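Local coordinates for manganese-containing pseudocatalase (Thermus thermophilus, PDB 2V8T), which probably breaks hydrogen peroxide down to water and oxygen at a pair of manganese ions held in each subunit, at residues I74-A79 against I178-V183; E95-A100 against D277-A282; N112-I117 against N122-G127; L146-N151 against G193-S198; L233-P238 against R242-I247. All blocks are in the same frame, centred on the assembly; numbering follows the deposited sequence.

Contact 1: residues I74-A79 against I178-V183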
# COMPACT_ATOMS: atom_id res chain seq x y z
N ILE A 74 6.97 -13.38 -18.29
CA ILE A 74 6.01 -12.28 -18.14
C ILE A 74 5.38 -11.98 -19.48
O ILE A 74 4.18 -11.68 -19.58
CB ILE A 74 6.56 -11.01 -17.43
CG1 ILE A 74 7.68 -10.30 -18.15
CG2 ILE A 74 6.95 -11.33 -15.99
CD1 ILE A 74 7.89 -8.85 -17.68
N GLU A 75 6.18 -12.04 -20.56
CA GLU A 75 5.67 -11.80 -21.91
C GLU A 75 4.58 -12.81 -22.27
O GLU A 75 3.53 -12.47 -22.81
CB GLU A 75 6.87 -11.87 -22.88
CG GLU A 75 6.48 -11.57 -24.30
CD GLU A 75 7.63 -11.75 -25.29
OE1 GLU A 75 8.66 -12.44 -24.92
OE2 GLU A 75 7.48 -11.23 -26.42
N LEU A 76 4.86 -14.10 -21.99
CA LEU A 76 3.92 -15.17 -22.36
C LEU A 76 2.60 -15.06 -21.57
O LEU A 76 1.52 -15.26 -22.12
CB LEU A 76 4.59 -16.51 -22.15
CG LEU A 76 3.79 -17.74 -22.62
CD1 LEU A 76 3.68 -17.70 -24.16
CD2 LEU A 76 4.47 -19.01 -22.17
N VAL A 77 2.72 -14.78 -20.25
CA VAL A 77 1.50 -14.65 -19.45
C VAL A 77 0.71 -13.41 -19.89
O VAL A 77 -0.53 -13.48 -20.01
CB VAL A 77 1.81 -14.65 -17.95
CG1 VAL A 77 0.50 -14.53 -17.16
CG2 VAL A 77 2.53 -15.95 -17.55
N ALA A 78 1.39 -12.28 -20.15
CA ALA A 78 0.69 -11.12 -20.64
C ALA A 78 -0.04 -11.44 -21.96
O ALA A 78 -1.17 -11.00 -22.17
CB ALA A 78 1.64 -9.95 -20.81
N ALA A 79 0.61 -12.19 -22.86
CA ALA A 79 -0.02 -12.56 -24.13
C ALA A 79 -1.26 -13.40 -23.92
O ALA A 79 -2.24 -13.28 -24.68
CB ALA A 79 0.98 -13.29 -25.04
N ILE A 178 -0.11 -22.51 -19.25
CA ILE A 178 0.16 -23.04 -17.92
C ILE A 178 0.87 -24.37 -18.03
O ILE A 178 1.81 -24.66 -17.30
CB ILE A 178 -1.10 -23.12 -17.07
CG1 ILE A 178 -1.62 -21.72 -16.75
CG2 ILE A 178 -0.81 -23.96 -15.82
CD1 ILE A 178 -3.02 -21.68 -16.17
N GLY A 179 0.42 -25.24 -18.96
CA GLY A 179 1.12 -26.50 -19.11
C GLY A 179 2.61 -26.30 -19.40
O GLY A 179 3.46 -27.01 -18.86
N TYR A 180 2.90 -25.36 -20.28
CA TYR A 180 4.30 -25.07 -20.62
C TYR A 180 5.06 -24.56 -19.40
O TYR A 180 6.18 -25.02 -19.11
CB TYR A 180 4.37 -24.08 -21.79
CG TYR A 180 5.78 -23.84 -22.24
CD1 TYR A 180 6.48 -24.84 -22.90
CD2 TYR A 180 6.44 -22.65 -22.03
CE1 TYR A 180 7.79 -24.67 -23.34
CE2 TYR A 180 7.79 -22.50 -22.46
CZ TYR A 180 8.42 -23.53 -23.13
OH TYR A 180 9.75 -23.33 -23.53
N LEU A 181 4.48 -23.60 -18.69
CA LEU A 181 5.18 -23.01 -17.56
C LEU A 181 5.24 -23.92 -16.34
O LEU A 181 6.14 -23.75 -15.51
CB LEU A 181 4.64 -21.63 -17.25
CG LEU A 181 4.86 -20.58 -18.36
CD1 LEU A 181 4.43 -19.20 -17.88
CD2 LEU A 181 6.32 -20.55 -18.85
N LEU A 182 4.35 -24.91 -16.24
CA LEU A 182 4.54 -25.96 -15.22
C LEU A 182 5.82 -26.73 -15.52
O LEU A 182 6.59 -27.09 -14.61
CB LEU A 182 3.36 -26.92 -15.22
CG LEU A 182 2.08 -26.37 -14.60
CD1 LEU A 182 0.93 -27.32 -14.89
CD2 LEU A 182 2.25 -26.11 -13.10
N VAL A 183 6.07 -27.03 -16.80
CA VAL A 183 7.29 -27.75 -17.16
C VAL A 183 8.52 -26.88 -16.92
O VAL A 183 9.52 -27.32 -16.33
CB VAL A 183 7.18 -28.28 -18.60
CG1 VAL A 183 8.53 -28.90 -19.02
CG2 VAL A 183 6.05 -29.29 -18.67
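This is a purely apolar contact between two antiparallel helices, L76 and V77 on helix 57-85 meeting Y180 and L181 on helix 172-200, close to the centre of the chain, within its ferritin-like bundle. The short segments run at 161° to each other, and their axes come no closer than 11.4 Å, a wide spacing, bridged here by the ends of branched side chains. L76 and L181 carry nearly equal shares. The CG of L181 stands anti to the carbonyl carbon (chi1 -65°), which carries the two methyl groups out toward the other helix: CD1 reaches V77 CG2 at 3.8 Å, while CD2 lies 4.1 Å from L76 CD2. The L76 and L181 side chains slide past one another in opposite directions, and the same L76 methyl lies 4.1 Å from Y180 CD2 on the tyrosine ring. Leucine suits both places because it fills the gap with hydrocarbon and has no polar end to satisfy. Y180 does have one, and its hydroxyl is hydrogen-bonded to Q9, outside the contact. L181 also packs on E36, and its side chain comes about 3 Å from that of H73 and about 5 Å from a manganese ion. The contact thus sets hydrocarbon directly beside metal ligands, a surrounding of low polarity that is likely to strengthen the electrostatic interactions of the charged groups there.

Contact 2: residues E95-A100 against D277-A282; sequences EGVDPA and DAAEFA
V97 lays its branched side chain over the methyl groups of A278 and A279. Its CB is 3.8 Å from A278 CB, and CG2 touches the same methyl at 4.0 Å. The other branch, CG1, stands anti to the backbone N (chi1 175°), which directs it to A279, whose N it meets at 3.9 Å and whose CB at 4.1 Å. Alanines suit the facing turn because their small side chains let the valine settle close to the backbone. On either side of V97 the loop is shaped by its backbone: a side chain on G96 would run into the carbonyl O of E95, and D98 folds back to make an Asx turn, its OD1 accepting from A100 N at 2.9 Å with the donor 50° out of the carboxylate plane. The opposing loop is a tight hairpin-like bend with a G1 beta bulge, in which F281 and A282 both face D277 and F281 takes the positive phi that such a bulge needs. D277 OD1 also accepts from E280 N at 3.2 Å, again from above the carboxylate plane, in an Asx motif. One face of the F281 ring is covered near its rim by A279 O, 3.5 Å above the plane. E94 OE1 accepts from A278 N and ties the two loops together a second time. E167 of the third subunit packs on P99, A279 and F281.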
# COMPACT_ATOMS: atom_id res chain seq x y z
N GLU A 95 -15.59 -1.69 -37.56
CA GLU A 95 -16.47 -0.62 -37.91
C GLU A 95 -17.79 -0.70 -37.13
O GLU A 95 -18.18 -1.77 -36.62
CB GLU A 95 -16.80 -0.63 -39.43
CG GLU A 95 -15.56 -0.63 -40.29
CD GLU A 95 -15.26 0.65 -41.00
OE1 GLU A 95 -14.85 1.60 -40.30
OE2 GLU A 95 -15.40 0.68 -42.25
N GLY A 96 -18.43 0.44 -36.98
CA GLY A 96 -19.79 0.48 -36.47
C GLY A 96 -19.95 0.54 -34.97
O GLY A 96 -21.11 0.57 -34.49
N VAL A 97 -18.88 0.60 -34.19
CA VAL A 97 -19.05 0.69 -32.75
C VAL A 97 -19.50 2.09 -32.32
O VAL A 97 -18.88 3.09 -32.72
CB VAL A 97 -17.73 0.28 -32.05
CG1 VAL A 97 -17.84 0.50 -30.54
CG2 VAL A 97 -17.39 -1.17 -32.39
N ASP A 98 -20.57 2.15 -31.56
CA ASP A 98 -21.17 3.41 -31.13
C ASP A 98 -21.03 3.52 -29.60
O ASP A 98 -21.67 2.77 -28.87
CB ASP A 98 -22.65 3.42 -31.48
CG ASP A 98 -23.34 4.72 -31.11
OD1 ASP A 98 -22.78 5.58 -30.44
OD2 ASP A 98 -24.44 4.95 -31.65
N PRO A 99 -20.23 4.45 -29.05
CA PRO A 99 -20.11 4.56 -27.58
C PRO A 99 -21.40 4.79 -26.88
O PRO A 99 -21.50 4.44 -25.68
CB PRO A 99 -19.17 5.73 -27.35
CG PRO A 99 -18.37 5.70 -28.54
CD PRO A 99 -19.29 5.33 -29.74
N ALA A 100 -22.37 5.40 -27.54
CA ALA A 100 -23.61 5.67 -26.91
C ALA A 100 -24.46 4.41 -26.67
O ALA A 100 -25.46 4.45 -25.94
CB ALA A 100 -24.43 6.69 -27.73
N ASP A 277 -9.97 -2.63 -30.92
CA ASP A 277 -11.14 -2.59 -30.04
C ASP A 277 -11.58 -1.13 -29.97
O ASP A 277 -11.00 -0.31 -29.23
CB ASP A 277 -10.83 -3.19 -28.66
CG ASP A 277 -12.03 -3.30 -27.74
OD1 ASP A 277 -12.97 -2.46 -27.90
OD2 ASP A 277 -12.00 -4.17 -26.83
N ALA A 278 -12.52 -0.75 -30.83
CA ALA A 278 -12.92 0.64 -30.96
C ALA A 278 -13.47 1.21 -29.66
O ALA A 278 -13.21 2.37 -29.32
CB ALA A 278 -13.96 0.80 -32.08
N ALA A 279 -14.27 0.43 -28.92
CA ALA A 279 -14.81 0.90 -27.66
C ALA A 279 -13.72 1.22 -26.64
O ALA A 279 -13.90 2.05 -25.74
CB ALA A 279 -15.78 -0.10 -27.08
N GLU A 280 -12.58 0.55 -26.75
CA GLU A 280 -11.45 0.84 -25.90
C GLU A 280 -10.53 1.92 -26.49
O GLU A 280 -9.51 2.29 -25.90
CB GLU A 280 -10.65 -0.41 -25.59
CG GLU A 280 -11.35 -1.26 -24.58
CD GLU A 280 -11.46 -0.58 -23.20
OE1 GLU A 280 -10.85 0.48 -23.00
OE2 GLU A 280 -12.16 -1.14 -22.31
N PHE A 281 -10.85 2.41 -27.70
CA PHE A 281 -10.03 3.41 -28.36
C PHE A 281 -8.59 2.89 -28.59
O PHE A 281 -7.63 3.63 -28.50
CB PHE A 281 -10.04 4.75 -27.64
CG PHE A 281 -11.39 5.11 -27.09
CD1 PHE A 281 -12.44 5.34 -27.95
CD2 PHE A 281 -11.66 5.13 -25.72
CE1 PHE A 281 -13.73 5.58 -27.47
CE2 PHE A 281 -12.94 5.36 -25.25
CZ PHE A 281 -13.97 5.60 -26.14
N ALA A 282 -8.51 1.58 -28.91
CA ALA A 282 -7.21 0.88 -28.86
C ALA A 282 -7.02 0.15 -30.19
O ALA A 282 -7.81 -0.74 -30.52
CB ALA A 282 -7.22 -0.07 -27.67

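Contact 3: residues N112-I117 against N122-G127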
# COMPACT_ATOMS: atom_id res chain seq x y z
N ASN A 112 -12.76 -7.91 -12.77
CA ASN A 112 -11.70 -6.93 -12.97
C ASN A 112 -12.14 -5.89 -14.00
O ASN A 112 -11.98 -6.06 -15.21
CB ASN A 112 -10.38 -7.60 -13.36
CG ASN A 112 -9.24 -6.64 -13.45
OD1 ASN A 112 -9.44 -5.45 -13.74
ND2 ASN A 112 -8.01 -7.12 -13.26
N ALA A 113 -12.75 -4.82 -13.51
CA ALA A 113 -13.15 -3.72 -14.37
C ALA A 113 -11.93 -2.90 -14.82
O ALA A 113 -12.02 -2.22 -15.86
CB ALA A 113 -14.18 -2.82 -13.64
N ALA A 114 -10.85 -2.91 -14.07
CA ALA A 114 -9.65 -2.15 -14.43
C ALA A 114 -9.12 -2.55 -15.80
O ALA A 114 -8.60 -1.69 -16.51
CB ALA A 114 -8.58 -2.29 -13.37
N HIS A 115 -9.23 -3.83 -16.17
CA HIS A 115 -8.82 -4.27 -17.50
C HIS A 115 -9.42 -3.45 -18.61
O HIS A 115 -8.84 -3.36 -19.69
CB HIS A 115 -9.24 -5.74 -17.71
CG HIS A 115 -8.32 -6.74 -17.15
ND1 HIS A 115 -8.78 -8.00 -16.77
CD2 HIS A 115 -6.96 -6.71 -17.02
CE1 HIS A 115 -7.70 -8.68 -16.43
NE2 HIS A 115 -6.57 -7.95 -16.57
N PHE A 116 -10.65 -2.90 -18.38
CA PHE A 116 -11.42 -2.19 -19.38
C PHE A 116 -11.43 -0.67 -19.18
O PHE A 116 -11.85 0.04 -20.08
CB PHE A 116 -12.84 -2.74 -19.41
CG PHE A 116 -12.87 -4.18 -19.78
CD1 PHE A 116 -12.87 -4.50 -21.16
CD2 PHE A 116 -12.87 -5.17 -18.84
CE1 PHE A 116 -12.82 -5.78 -21.59
CE2 PHE A 116 -12.79 -6.52 -19.27
CZ PHE A 116 -12.76 -6.77 -20.67
N ILE A 117 -11.04 -0.19 -18.01
CA ILE A 117 -10.99 1.24 -17.69
C ILE A 117 -9.55 1.75 -17.77
O ILE A 117 -9.22 2.60 -18.58
CB ILE A 117 -11.64 1.55 -16.32
CG1 ILE A 117 -13.10 1.07 -16.26
CG2 ILE A 117 -11.49 3.04 -16.01
CD1 ILE A 117 -13.69 1.09 -14.87
N ASN A 122 -6.59 -4.83 -21.80
CA ASN A 122 -5.25 -5.42 -21.87
C ASN A 122 -4.74 -5.70 -20.45
O ASN A 122 -5.29 -5.25 -19.45
CB ASN A 122 -4.28 -4.56 -22.69
CG ASN A 122 -4.12 -3.13 -22.26
OD1 ASN A 122 -3.72 -2.87 -21.02
ND2 ASN A 122 -4.39 -2.19 -23.06
N SER A 123 -3.63 -6.46 -20.43
CA SER A 123 -3.00 -6.85 -19.18
C SER A 123 -2.53 -5.65 -18.38
O SER A 123 -2.22 -4.58 -18.92
CB SER A 123 -1.79 -7.77 -19.45
OG SER A 123 -0.64 -7.10 -19.91
N LEU A 124 -2.49 -5.85 -17.05
CA LEU A 124 -2.04 -4.86 -16.10
C LEU A 124 -1.06 -5.51 -15.14
O LEU A 124 -0.93 -6.73 -15.07
CB LEU A 124 -3.24 -4.24 -15.34
CG LEU A 124 -4.25 -3.51 -16.25
CD1 LEU A 124 -5.51 -3.21 -15.44
CD2 LEU A 124 -3.68 -2.24 -16.85
N VAL A 125 -0.33 -4.70 -14.37
CA VAL A 125 0.77 -5.21 -13.52
C VAL A 125 0.24 -5.51 -12.10
O VAL A 125 0.50 -4.80 -11.13
CB VAL A 125 1.96 -4.24 -13.52
CG1 VAL A 125 3.17 -4.96 -12.91
CG2 VAL A 125 2.30 -3.77 -14.92
N MET A 126 -0.59 -6.55 -12.03
CA MET A 126 -1.42 -6.80 -10.88
C MET A 126 -1.77 -8.29 -10.81
O MET A 126 -1.55 -9.06 -11.76
CB MET A 126 -2.71 -5.97 -10.88
CG MET A 126 -3.60 -6.32 -12.06
SD MET A 126 -5.20 -5.45 -12.08
CE MET A 126 -4.80 -3.76 -11.77
N GLY A 127 -2.33 -8.68 -9.67
CA GLY A 127 -2.79 -10.05 -9.46
C GLY A 127 -4.29 -10.21 -9.63
O GLY A 127 -4.98 -9.38 -10.22
O HOH W 1 -7.29 -9.55 -11.86
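N112 ND2 gives two hydrogen bonds, one to a water at 2.9 Å and a weak one to M126 SD at 3.5 Å. The water passes the link on, donating to G127 O at 2.8 Å, and one amide nitrogen is in this way linked to the M126 sulfur directly and to G127 O through the water. The same nitrogen lies 3.5 Å above the H115 ring, over its centre. In the methionine side chain that reaches it, CG lies between the backbone N and the carbonyl carbon (chi1 63°), and a bend at chi3 then brings CE toward A114. On its other arm N112 caps the short helical turn ahead: OD1 accepts from H115 N at 2.9 Å, the donor 44° above the carbonyl plane. An asparagine suits this place since it can accept and donate at once; an alanine here would probably leave H115 N uncapped, M126 and the water without their donor, and a gap over the imidazole face. L124 CD1 packs on A114, 3.6 Å from its O and 3.8 Å from its CB. N122 N bonds weakly to H115 O, whereas the buried N122 O has no polar partner and meets H115 CD2 at 3.3 Å. H115 NE2 bonds Q27 OE1, while Q27 NE2 serves L124 O and M126 O. N112 and H115 pack on A24 and A23 of helix 20-26, H115 and N122 on L85 and N82 of helix 57-85, and M129 of the third subunit covers N112 and A114.

Contact 4: residues L146-N151 against G193-S198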
# COMPACT_ATOMS: atom_id res chain seq x y z
N LEU A 146 20.75 -18.82 1.38
CA LEU A 146 19.42 -18.30 1.78
C LEU A 146 18.60 -17.92 0.54
O LEU A 146 17.41 -18.24 0.46
CB LEU A 146 19.63 -17.14 2.73
CG LEU A 146 18.33 -16.54 3.34
CD1 LEU A 146 17.56 -17.52 4.17
CD2 LEU A 146 18.73 -15.32 4.16
N ASP A 147 19.23 -17.23 -0.40
CA ASP A 147 18.55 -16.86 -1.64
C ASP A 147 18.10 -18.10 -2.44
O ASP A 147 17.00 -18.13 -2.96
CB ASP A 147 19.43 -15.99 -2.52
CG ASP A 147 19.56 -14.50 -2.05
OD1 ASP A 147 18.88 -14.07 -1.13
OD2 ASP A 147 20.37 -13.85 -2.76
N LEU A 148 18.98 -19.10 -2.54
CA LEU A 148 18.61 -20.29 -3.30
C LEU A 148 17.49 -21.07 -2.65
O LEU A 148 16.63 -21.63 -3.32
CB LEU A 148 19.84 -21.21 -3.50
CG LEU A 148 20.87 -20.69 -4.51
CD1 LEU A 148 22.14 -21.53 -4.39
CD2 LEU A 148 20.31 -20.78 -5.94
N LEU A 149 17.50 -21.15 -1.30
CA LEU A 149 16.41 -21.78 -0.57
C LEU A 149 15.09 -21.05 -0.87
O LEU A 149 14.07 -21.66 -1.17
CB LEU A 149 16.75 -21.79 0.93
CG LEU A 149 15.65 -22.32 1.82
CD1 LEU A 149 15.30 -23.78 1.55
CD2 LEU A 149 16.06 -22.13 3.31
N HIS A 150 15.15 -19.70 -0.77
CA HIS A 150 13.99 -18.92 -1.14
C HIS A 150 13.53 -19.23 -2.56
O HIS A 150 12.32 -19.36 -2.80
CB HIS A 150 14.39 -17.41 -1.06
CG HIS A 150 13.35 -16.52 -1.65
ND1 HIS A 150 13.36 -16.19 -3.00
CD2 HIS A 150 12.22 -15.97 -1.17
CE1 HIS A 150 12.26 -15.45 -3.25
NE2 HIS A 150 11.54 -15.29 -2.16
N ASN A 151 14.47 -19.31 -3.50
CA ASN A 151 14.09 -19.48 -4.91
C ASN A 151 13.47 -20.86 -5.18
O ASN A 151 12.55 -20.99 -5.99
CB ASN A 151 15.29 -19.31 -5.80
CG ASN A 151 15.85 -17.88 -5.77
OD1 ASN A 151 15.21 -16.95 -5.25
ND2 ASN A 151 17.03 -17.71 -6.36
N GLY A 193 17.24 -26.75 -6.78
CA GLY A 193 17.45 -27.87 -5.89
C GLY A 193 18.84 -28.51 -6.07
O GLY A 193 19.51 -28.84 -5.09
N LYS A 194 19.25 -28.68 -7.33
CA LYS A 194 20.61 -29.18 -7.61
C LYS A 194 21.67 -28.22 -7.10
O LYS A 194 22.71 -28.66 -6.58
CB LYS A 194 20.76 -29.43 -9.13
CG LYS A 194 20.01 -30.66 -9.61
CD LYS A 194 20.03 -30.78 -11.14
CE LYS A 194 19.21 -31.94 -11.68
NZ LYS A 194 19.87 -33.25 -11.38
N ALA A 195 21.44 -26.91 -7.23
CA ALA A 195 22.40 -25.96 -6.71
C ALA A 195 22.52 -26.10 -5.17
O ALA A 195 23.62 -26.11 -4.63
CB ALA A 195 21.96 -24.54 -7.07
N LEU A 196 21.37 -26.23 -4.49
CA LEU A 196 21.41 -26.43 -3.03
C LEU A 196 22.07 -27.74 -2.67
O LEU A 196 22.83 -27.79 -1.68
CB LEU A 196 19.99 -26.37 -2.46
CG LEU A 196 19.40 -24.97 -2.38
CD1 LEU A 196 17.88 -25.02 -2.24
CD2 LEU A 196 20.05 -24.18 -1.26
N GLU A 197 21.85 -28.81 -3.42
CA GLU A 197 22.53 -30.07 -3.13
C GLU A 197 24.05 -29.90 -3.20
O GLU A 197 24.79 -30.40 -2.36
CB GLU A 197 22.07 -31.13 -4.22
CG GLU A 197 20.61 -31.58 -4.16
CD GLU A 197 19.95 -32.48 -5.25
OE1 GLU A 197 20.49 -32.52 -6.45
OE2 GLU A 197 18.87 -33.00 -4.85
N SER A 198 24.51 -29.18 -4.22
CA SER A 198 25.93 -28.97 -4.39
C SER A 198 26.55 -28.17 -3.24
O SER A 198 27.68 -28.43 -2.84
CB SER A 198 26.27 -28.40 -5.75
OG SER A 198 25.90 -27.03 -5.89
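A195 is the first residue of 193-198 to touch helix 144-166, its methyl 4.0 Å from L148 CD1. A small residue is apt here, because beyond L148 the same alanine packs on Y59 and L62 of helix 57-85 and is thus enclosed by two neighbouring helices. L196 follows and makes the closest approach. With CG anti to its carbonyl carbon (chi1 -75°), it brings both methyl groups to the opposing helix, and not merely to its side chains. CD1 reaches the backbone, meeting L149 CA at 3.9 Å and L148 O at 3.8 Å, while CD2 rests on L148 CB at 3.7 Å and lies 4.0 Å from L149 N. This lets the leucine lie low across the surface of the helix. The CA atoms of L148 and L196 are 6.8 Å apart, and the segment axes approach to 9.5 Å at an angle of 147° between their directions. The L149 side chain meets F152 of the fourth subunit, so the same turn of helix 144-166 serves both the bundle and the assembly, and N151 ND2 bonds Q46 on helix 36-49. Antiparallel, leucine-rich packing of this kind is what builds the four-helix bundle of the ferritin-like fold, whose helices 144-166 and 172-200 supply the manganese ligands E155 and H188, both about 10 Å from the L148 side chain.

Contact 5: residues L233-P238 against R242-I247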
# COMPACT_ATOMS: atom_id res chain seq x y z
N LEU A 233 17.60 -26.74 -20.12
CA LEU A 233 17.91 -25.41 -19.58
C LEU A 233 18.53 -24.66 -20.74
O LEU A 233 19.66 -24.98 -21.18
CB LEU A 233 18.85 -25.49 -18.37
CG LEU A 233 19.02 -24.18 -17.62
CD1 LEU A 233 17.72 -23.75 -16.91
CD2 LEU A 233 20.15 -24.30 -16.61
N TYR A 234 17.80 -23.72 -21.33
CA TYR A 234 18.27 -22.93 -22.46
C TYR A 234 19.21 -21.85 -21.95
O TYR A 234 18.89 -21.16 -20.97
CB TYR A 234 17.11 -22.28 -23.18
CG TYR A 234 16.07 -23.25 -23.70
CD1 TYR A 234 14.94 -23.58 -22.94
CD2 TYR A 234 16.20 -23.88 -24.91
CE1 TYR A 234 14.02 -24.50 -23.37
CE2 TYR A 234 15.30 -24.79 -25.37
CZ TYR A 234 14.21 -25.15 -24.60
OH TYR A 234 13.29 -26.08 -25.02
N ARG A 235 20.30 -21.65 -22.67
CA ARG A 235 21.25 -20.58 -22.41
C ARG A 235 20.81 -19.36 -23.21
O ARG A 235 21.05 -19.27 -24.43
CB ARG A 235 22.67 -21.03 -22.77
CG ARG A 235 23.72 -20.02 -22.38
CD ARG A 235 25.16 -20.47 -22.75
NE ARG A 235 25.39 -20.47 -24.19
CZ ARG A 235 25.74 -19.37 -24.90
NH1 ARG A 235 26.07 -18.25 -24.30
NH2 ARG A 235 25.76 -19.43 -26.23
N PHE A 236 20.14 -18.42 -22.54
CA PHE A 236 19.55 -17.25 -23.17
C PHE A 236 20.60 -16.11 -23.27
O PHE A 236 20.45 -15.05 -22.69
CB PHE A 236 18.32 -16.76 -22.40
CG PHE A 236 17.09 -17.61 -22.57
CD1 PHE A 236 16.20 -17.32 -23.61
CD2 PHE A 236 16.73 -18.63 -21.68
CE1 PHE A 236 15.02 -18.03 -23.77
CE2 PHE A 236 15.56 -19.33 -21.86
CZ PHE A 236 14.70 -19.04 -22.87
N SER A 237 21.66 -16.35 -24.02
CA SER A 237 22.75 -15.39 -24.14
C SER A 237 23.57 -15.67 -25.39
O SER A 237 23.82 -16.85 -25.68
CB SER A 237 23.70 -15.52 -22.95
OG SER A 237 24.82 -14.67 -23.06
N PRO A 238 24.09 -14.64 -26.06
CA PRO A 238 25.02 -14.91 -27.18
C PRO A 238 26.26 -15.72 -26.74
O PRO A 238 26.62 -16.72 -27.39
CB PRO A 238 25.36 -13.54 -27.73
CG PRO A 238 24.15 -12.67 -27.34
CD PRO A 238 23.75 -13.20 -25.96
N ARG A 242 28.20 -19.84 -19.81
CA ARG A 242 28.56 -21.09 -20.43
C ARG A 242 28.83 -22.23 -19.44
O ARG A 242 29.14 -23.36 -19.91
CB ARG A 242 29.70 -20.91 -21.39
CG ARG A 242 29.29 -20.11 -22.66
CD ARG A 242 30.42 -20.03 -23.62
NE ARG A 242 30.03 -19.44 -24.91
CZ ARG A 242 29.35 -20.07 -25.89
NH1 ARG A 242 28.92 -21.29 -25.75
NH2 ARG A 242 29.09 -19.45 -27.03
N ASP A 243 28.66 -22.00 -18.13
CA ASP A 243 28.95 -23.04 -17.12
C ASP A 243 27.68 -23.59 -16.48
O ASP A 243 27.75 -24.18 -15.42
CB ASP A 243 29.92 -22.51 -16.08
CG ASP A 243 31.25 -22.14 -16.66
OD1 ASP A 243 31.73 -22.83 -17.57
OD2 ASP A 243 31.87 -21.14 -16.19
N LEU A 244 26.54 -23.45 -17.16
CA LEU A 244 25.31 -23.97 -16.58
C LEU A 244 25.35 -25.47 -16.31
O LEU A 244 24.70 -25.95 -15.39
CB LEU A 244 24.11 -23.64 -17.48
CG LEU A 244 23.81 -22.14 -17.63
CD1 LEU A 244 22.85 -21.92 -18.78
CD2 LEU A 244 23.26 -21.54 -16.34
N GLY A 245 26.04 -26.21 -17.19
CA GLY A 245 26.07 -27.68 -17.06
C GLY A 245 26.85 -28.16 -15.88
O GLY A 245 26.80 -29.35 -15.60
N LEU A 246 27.53 -27.30 -15.15
CA LEU A 246 28.20 -27.74 -13.93
C LEU A 246 27.20 -28.07 -12.81
O LEU A 246 27.50 -28.85 -11.91
CB LEU A 246 29.21 -26.71 -13.46
CG LEU A 246 30.35 -26.44 -14.45
CD1 LEU A 246 31.29 -25.38 -13.85
CD2 LEU A 246 31.06 -27.74 -14.88
N ILE A 247 26.03 -27.40 -12.86
CA ILE A 247 24.93 -27.65 -11.93
C ILE A 247 23.81 -28.39 -12.63
O ILE A 247 23.20 -29.31 -12.05
CB ILE A 247 24.43 -26.32 -11.30
CG1 ILE A 247 25.51 -25.65 -10.48
CG2 ILE A 247 23.16 -26.57 -10.48
CD1 ILE A 247 25.19 -24.19 -10.13
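R235 and R242 stack their guanidinium groups flat on one another, where strand 232-235, half of a two-stranded parallel sheet with strand 260-263, gives way to the loop that follows. The planes are 24° apart and the centres 3.8 Å, with R235 CZ over the middle of the R242 group. R235 reaches this place by running straight from the strand, CG anti to the backbone N (chi1 -174°), and then bending at chi3, while R242 comes extended from the loop. Two like charges lie close, R235 NH2 and R242 NH2 being 3.4 Å apart, but each has its own acid: D263 OD1 forms a salt bridge with R235 NH2, and E239 OE1 with R242 NH2. R235 NH2 also donates a nearly straight bond of 3.1 Å to P238 O, which lies in its guanidinium plane. Arginine suits the strand end because its flat, many-armed head can stack and bond edgewise together; a leucine in its place would probably leave D263 and P238 O without their donor and R242 without the flat group it stacks on. Under the charged layer, R235 CB meets L244 CD1 at 4.1 Å, and the L233 and L244 side chains, a buried leucine pair, cross at about a right angle, CD2 of L233 lying 4.1 Å from CB of L244. Farther out lies a calcium site predicted at D61 and S237. D61 OD2 accepts from D243 N, next to the stacked R242, and S237 OG is bonded by D240 N as well as meeting R4 O of the second subunit.

In the fold
Contacts 1 and 4 share helix 172-200 and are both buried, all-hydrocarbon packings of the bundle, but contact 1 lies beside the manganese pair near the chain's centre, whereas contact 4 is toward one end, about 23 Å away between centres. Contact 5 sits against that end, I247 touching K194 and A195, and is the most exposed and most charged of the five. Contacts 2 and 3 occupy the other end, where irregular chain replaces long helices: contact 3 is buried and polar, held by an amide and a water, while contact 2 joins two loops by methyl groups. Contacts 1 and 3 touch through A78 and S123, linking bundle to loop.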